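Local coordinates for protein gamma-glutamyltranspeptidase (Streptomyces lincolnensis, PDB 6J3A) that probably acts on gamma-glutamyl linkages, as a gamma-glutamyltranspeptidase-like member of the N-terminal nucleophile (Ntn) hydrolase superfamily, at residues L95-G100 with L460-L465; R363-H367 with W464-L469. One frame throughout, in Å; residues are numbered along the deposited sequence.

Contact 1: residues L95-G100 with L460-L465; sequences LDLVPG and LQMTWL
Val98 and Leu465 carry this buried loop-to-loop contact of the Ntn hydrolase fold, where the chain following helix 87-92 packs on residues 460-462, the end of a 3-10 segment, and on the loop beyond. The register is closest at Val98 and Gln461, whose CA atoms are 4.9 Å apart.

Leu465 is worth following atom by atom. Leu465 CB sits 3.4 Å from Asp96 O, a van der Waals contact with the backbone. CG lies beside the backbone N (chi1 -60°), which carries the branch up to the other loop, between Asp96 O and Val98 CG2. From there the methyls part: Leu465 CD1 presses on the peptide of Leu97, 3.4 Å from Leu97 C and nearly as close to its O, and also touches Leu95 CB. Leu465 CD2 meets Val98 CG2 at 3.5 Å. The Val98 and Leu465 side chains cross at about a right angle. Val98 has CG1 anti to its N (chi1 173°), and that methyl lies 3.5 Å from Gln461 CA, over the 3-10 turn, while CG2 also reaches Thr463 OG1. Thr463 OG1 is itself tied down by a 2.6 Å hydrogen bond to Leu460 O, which accepts from Thr463 N as well. Farther out, Leu97 CD2 touches Trp464 CZ3 at the indole edge, near the ring plane.

The Gln461 amide is anchored by Thr458 O at NE2 and by Tyr548 N at OE1. Toward Gly100 it works through one water, which accepts from Gln461 NE2 and donates to Gly100 O, 2.7 Å from the latter.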
loop_
_atom_site.group_PDB
_atom_site.type_symbol
_atom_site.label_atom_id
_atom_site.label_comp_id
_atom_site.label_asym_id
_atom_site.label_seq_id
_atom_site.Cartn_x
_atom_site.Cartn_y
_atom_site.Cartn_z
ATOM N N LEU A 95 -35.234 -12.957 29.778
ATOM C CA LEU A 95 -34.142 -13.167 28.844
ATOM C C LEU A 95 -33.372 -14.420 29.234
ATOM O O LEU A 95 -33.159 -14.686 30.415
ATOM C CB LEU A 95 -33.209 -11.946 28.832
ATOM C CG LEU A 95 -33.795 -10.637 28.259
ATOM C CD1 LEU A 95 -32.922 -9.419 28.573
ATOM C CD2 LEU A 95 -34.047 -10.739 26.755
ATOM N N ASP A 96 -32.983 -15.195 28.230
ATOM C CA ASP A 96 -32.085 -16.340 28.427
ATOM C C ASP A 96 -30.648 -16.015 28.030
ATOM O O ASP A 96 -29.705 -16.498 28.648
ATOM C CB ASP A 96 -32.601 -17.552 27.646
ATOM C CG ASP A 96 -33.740 -18.260 28.358
ATOM O OD1 ASP A 96 -34.390 -17.664 29.256
ATOM O OD2 ASP A 96 -33.980 -19.434 28.012
ATOM N N LEU A 97 -30.507 -15.201 26.990
ATOM C CA LEU A 97 -29.225 -14.689 26.538
ATOM C C LEU A 97 -29.239 -13.179 26.676
ATOM O O LEU A 97 -30.304 -12.554 26.659
ATOM C CB LEU A 97 -29.009 -15.051 25.072
ATOM C CG LEU A 97 -29.054 -16.546 24.746
ATOM C CD1 LEU A 97 -29.283 -16.780 23.260
ATOM C CD2 LEU A 97 -27.768 -17.216 25.203
ATOM N N VAL A 98 -28.055 -12.593 26.806
ATOM C CA VAL A 98 -27.915 -11.147 26.716
ATOM C C VAL A 98 -28.206 -10.755 25.265
ATOM O O VAL A 98 -27.710 -11.401 24.344
ATOM C CB VAL A 98 -26.510 -10.675 27.116
ATOM C CG1 VAL A 98 -26.336 -9.176 26.856
ATOM C CG2 VAL A 98 -26.244 -10.984 28.580
ATOM N N PRO A 99 -29.020 -9.711 25.054
ATOM C CA PRO A 99 -29.332 -9.316 23.679
ATOM C C PRO A 99 -28.121 -8.861 22.852
ATOM O O PRO A 99 -27.169 -8.301 23.394
ATOM C CB PRO A 99 -30.308 -8.145 23.859
ATOM C CG PRO A 99 -30.872 -8.289 25.227
ATOM C CD PRO A 99 -29.819 -8.966 26.048
ATOM N N GLY A 100 -28.186 -9.098 21.544
ATOM C CA GLY A 100 -27.172 -8.628 20.612
ATOM C C GLY A 100 -27.140 -7.119 20.451
ATOM O O GLY A 100 -26.121 -6.559 20.044
ATOM N N LEU A 460 -21.302 -6.893 26.568
ATOM C CA LEU A 460 -21.942 -7.790 27.553
ATOM C C LEU A 460 -22.684 -8.963 26.915
ATOM O O LEU A 460 -23.003 -9.932 27.598
ATOM C CB LEU A 460 -22.883 -7.028 28.493
ATOM C CG LEU A 460 -22.234 -5.894 29.290
ATOM C CD1 LEU A 460 -23.242 -5.210 30.194
ATOM C CD2 LEU A 460 -21.082 -6.408 30.127
ATOM N N GLN A 461 -22.931 -8.891 25.610
ATOM C CA GLN A 461 -23.523 -10.007 24.876
ATOM C C GLN A 461 -22.754 -11.314 24.976
ATOM O O GLN A 461 -23.323 -12.378 24.763
ATOM C CB GLN A 461 -23.760 -9.637 23.410
ATOM C CG GLN A 461 -22.574 -9.783 22.479
ATOM C CD GLN A 461 -22.955 -9.426 21.064
ATOM O OE1 GLN A 461 -23.504 -10.253 20.329
ATOM N NE2 GLN A 461 -22.688 -8.184 20.675
ATOM N N MET A 462 -21.464 -11.219 25.287
ATOM C CA MET A 462 -20.579 -12.371 25.366
ATOM C C MET A 462 -20.570 -13.091 26.716
ATOM O O MET A 462 -20.046 -14.201 26.815
ATOM C CB MET A 462 -19.169 -11.922 24.994
ATOM C CG MET A 462 -19.124 -11.162 23.671
ATOM S SD MET A 462 -17.498 -11.136 22.907
ATOM C CE MET A 462 -17.955 -10.596 21.275
ATOM N N THR A 463 -21.162 -12.481 27.738
ATOM C CA THR A 463 -21.336 -13.125 29.039
ATOM C C THR A 463 -22.486 -14.121 28.987
ATOM O O THR A 463 -23.206 -14.217 27.991
ATOM C CB THR A 463 -21.682 -12.099 30.123
ATOM O OG1 THR A 463 -22.903 -11.444 29.771
ATOM C CG2 THR A 463 -20.582 -11.073 30.273
ATOM N N TRP A 464 -22.655 -14.849 30.082
ATOM C CA TRP A 464 -23.763 -15.780 30.238
ATOM C C TRP A 464 -24.739 -15.352 31.325
ATOM O O TRP A 464 -24.322 -14.916 32.405
ATOM C CB TRP A 464 -23.222 -17.148 30.600
ATOM C CG TRP A 464 -22.452 -17.815 29.518
ATOM C CD1 TRP A 464 -21.143 -18.186 29.561
ATOM C CD2 TRP A 464 -22.948 -18.220 28.237
ATOM N NE1 TRP A 464 -20.788 -18.804 28.389
ATOM C CE2 TRP A 464 -21.875 -18.841 27.554
ATOM C CE3 TRP A 464 -24.197 -18.132 27.602
ATOM C CZ2 TRP A 464 -22.006 -19.370 26.258
ATOM C CZ3 TRP A 464 -24.328 -18.664 26.309
ATOM C CH2 TRP A 464 -23.231 -19.271 25.655
ATOM N N LEU A 465 -26.034 -15.504 31.030
ATOM C CA LEU A 465 -27.098 -15.313 32.013
ATOM C C LEU A 465 -27.312 -16.598 32.823
ATOM O O LEU A 465 -28.294 -17.329 32.647
ATOM C CB LEU A 465 -28.389 -14.871 31.321
ATOM C CG LEU A 465 -28.321 -13.556 30.545
ATOM C CD1 LEU A 465 -29.695 -13.196 30.023
ATOM C CD2 LEU A 465 -27.785 -12.405 31.390
HETATM O O HOH W 1 -23.676 -6.318 18.974
#

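Contact 2: residues R363-H367 with W464-L469; sequences RLSAH and WLEEGL
Arg363 faces Leu469 and Ser365 faces Glu466 with CA atoms 7.1 Å apart in each pair, so two irregular segments run in roughly opposite directions and meet mainly through side chains.

Ser365 sits over one face of the Trp464 indole. Ser365 CB makes a CH-pi contact 3.6 Å from the centroid of the Trp464 five-membered ring, almost on the normal, and its OG lies over the same system, 3.5 Å from Trp464 CD2. His367 CB packs obliquely on Trp464 CZ3, 3.5 Å away; the two rings are nearly parallel, at 6°, but slid so far apart that they barely overlap. Trp464 NE1 is hydrogen-bonded to Glu317 OE2, and Arg550 makes a cation-pi contact with the indole. With an alanine in place of Trp464 the indole is gone, which would probably leave a gap beneath Ser365 CB and beside His367 CB, and Glu317 OE2 without the NE1 donor.

Glu466 is the polar link. An extended chain, with CG opposite the backbone N (chi1 -174°), brings its carboxylate to the backbone of the other segment. Glu466 OE1 receives Ala366 N on its syn lone pair at 2.9 Å in an almost straight bond (175°). Glu466 OE2 and Leu364 O each accept from one bridging water, 2.6 Å from Glu466 OE2.

At the exposed end, Arg363 lays one face of its guanidinium over Gly468 O, while its CD touches Leu469 CD2 at 3.9 Å. Gly468 has positive phi, and a CB there would crowd Arg363 NH2 as modelled.

Each segment contains one small turn: Leu465 centres an inverse gamma turn closed by a weak bond, and Ser365 OG accepts from His367 N at 2.9 Å, the signature of an ST turn.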
loop_
_atom_site.group_PDB
_atom_site.type_symbol
_atom_site.label_atom_id
_atom_site.label_comp_id
_atom_site.label_asym_id
_atom_site.label_seq_id
_atom_site.Cartn_x
_atom_site.Cartn_y
_atom_site.Cartn_z
ATOM N N ARG A 363 -17.136 -26.789 34.286
ATOM C CA ARG A 363 -18.552 -26.428 34.328
ATOM C C ARG A 363 -18.885 -25.475 33.189
ATOM O O ARG A 363 -18.313 -24.384 33.070
ATOM C CB ARG A 363 -18.976 -25.820 35.668
ATOM C CG ARG A 363 -20.385 -26.267 36.074
ATOM C CD ARG A 363 -21.255 -25.166 36.657
ATOM N NE ARG A 363 -20.882 -24.845 38.031
ATOM C CZ ARG A 363 -21.595 -24.078 38.856
ATOM N NH1 ARG A 363 -21.145 -23.861 40.092
ATOM N NH2 ARG A 363 -22.753 -23.533 38.466
ATOM N N LEU A 364 -19.836 -25.905 32.373
ATOM C CA LEU A 364 -20.178 -25.242 31.131
ATOM C C LEU A 364 -21.527 -24.555 31.278
ATOM O O LEU A 364 -22.359 -24.952 32.099
ATOM C CB LEU A 364 -20.243 -26.277 30.000
ATOM C CG LEU A 364 -18.927 -26.826 29.441
ATOM C CD1 LEU A 364 -19.183 -28.059 28.574
ATOM C CD2 LEU A 364 -18.194 -25.751 28.646
ATOM N N SER A 365 -21.739 -23.522 30.473
ATOM C CA SER A 365 -23.061 -22.896 30.352
ATOM C C SER A 365 -24.079 -23.880 29.786
ATOM O O SER A 365 -23.746 -24.750 28.976
ATOM C CB SER A 365 -23.008 -21.638 29.469
ATOM O OG SER A 365 -24.130 -21.543 28.605
ATOM N N ALA A 366 -25.329 -23.708 30.207
ATOM C CA ALA A 366 -26.449 -24.530 29.741
ATOM C C ALA A 366 -26.646 -24.424 28.217
ATOM O O ALA A 366 -27.094 -25.377 27.578
ATOM C CB ALA A 366 -27.719 -24.131 30.475
ATOM N N HIS A 367 -26.289 -23.268 27.654
ATOM C CA HIS A 367 -26.311 -23.014 26.202
ATOM C C HIS A 367 -25.134 -23.563 25.366
ATOM O O HIS A 367 -25.129 -23.433 24.128
ATOM C CB HIS A 367 -26.370 -21.506 25.979
ATOM C CG HIS A 367 -27.669 -20.897 26.371
ATOM N ND1 HIS A 367 -27.909 -20.393 27.634
ATOM C CD2 HIS A 367 -28.809 -20.718 25.666
ATOM C CE1 HIS A 367 -29.142 -19.924 27.686
ATOM N NE2 HIS A 367 -29.710 -20.111 26.506
ATOM N N TRP A 464 -22.655 -14.849 30.082
ATOM C CA TRP A 464 -23.763 -15.780 30.238
ATOM C C TRP A 464 -24.739 -15.352 31.325
ATOM O O TRP A 464 -24.322 -14.916 32.405
ATOM C CB TRP A 464 -23.222 -17.148 30.600
ATOM C CG TRP A 464 -22.452 -17.815 29.518
ATOM C CD1 TRP A 464 -21.143 -18.186 29.561
ATOM C CD2 TRP A 464 -22.948 -18.220 28.237
ATOM N NE1 TRP A 464 -20.788 -18.804 28.389
ATOM C CE2 TRP A 464 -21.875 -18.841 27.554
ATOM C CE3 TRP A 464 -24.197 -18.132 27.602
ATOM C CZ2 TRP A 464 -22.006 -19.370 26.258
ATOM C CZ3 TRP A 464 -24.328 -18.664 26.309
ATOM C CH2 TRP A 464 -23.231 -19.271 25.655
ATOM N N LEU A 465 -26.034 -15.504 31.030
ATOM C CA LEU A 465 -27.098 -15.313 32.013
ATOM C C LEU A 465 -27.312 -16.598 32.823
ATOM O O LEU A 465 -28.294 -17.329 32.647
ATOM C CB LEU A 465 -28.389 -14.871 31.321
ATOM C CG LEU A 465 -28.321 -13.556 30.545
ATOM C CD1 LEU A 465 -29.695 -13.196 30.023
ATOM C CD2 LEU A 465 -27.785 -12.405 31.390
ATOM N N GLU A 466 -26.373 -16.845 33.727
ATOM C CA GLU A 466 -26.300 -18.086 34.492
ATOM C C GLU A 466 -25.207 -17.887 35.506
ATOM O O GLU A 466 -24.107 -17.483 35.141
ATOM C CB GLU A 466 -25.948 -19.257 33.579
ATOM C CG GLU A 466 -25.991 -20.622 34.237
ATOM C CD GLU A 466 -25.865 -21.758 33.230
ATOM O OE1 GLU A 466 -25.897 -21.507 32.007
ATOM O OE2 GLU A 466 -25.721 -22.925 33.647
ATOM N N GLU A 467 -25.509 -18.160 36.771
ATOM C CA GLU A 467 -24.561 -17.938 37.858
ATOM C C GLU A 467 -23.506 -19.041 37.967
ATOM O O GLU A 467 -23.656 -20.131 37.400
ATOM C CB GLU A 467 -25.303 -17.777 39.193
ATOM C CG GLU A 467 -26.037 -16.448 39.358
ATOM C CD GLU A 467 -25.114 -15.246 39.576
ATOM O OE1 GLU A 467 -25.621 -14.180 39.981
ATOM O OE2 GLU A 467 -23.886 -15.342 39.352
ATOM N N GLY A 468 -22.431 -18.715 38.681
ATOM C CA GLY A 468 -21.397 -19.670 39.067
ATOM C C GLY A 468 -20.352 -20.020 38.020
ATOM O O GLY A 468 -19.616 -20.989 38.208
ATOM N N LEU A 469 -20.269 -19.245 36.933
ATOM C CA LEU A 469 -19.334 -19.545 35.830
ATOM C C LEU A 469 -18.257 -18.462 35.719
ATOM O O LEU A 469 -18.493 -17.329 36.147
ATOM C CB LEU A 469 -20.078 -19.662 34.502
ATOM C CG LEU A 469 -21.292 -20.582 34.413
ATOM C CD1 LEU A 469 -22.121 -20.178 33.209
ATOM C CD2 LEU A 469 -20.889 -22.042 34.305
HETATM O O HOH W 2 -24.919 -25.367 33.282
#

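Overall arrangement
Both contacts converge on one stretch of chain, residues 460-469, and overlap at Trp464, which touches both partner segments, and Leu465, which packs only in contact 1. Contact 1 joins it to the loop after helix 87-92, and contact 2 to the loop between helix 334-341 and strand 424-428. Contact 1 is the more buried and largely aliphatic, with its direct contacts made by packing. Contact 2 is only partly buried, and mixes an aromatic surface with a carboxylate and a water bridge before ending in an exposed arginine. Their centres are 11 Å apart, and the partner loops touch: Leu97 CD2 lies 3.7 Å from His367 CD2, so three chain regions form continuous packing.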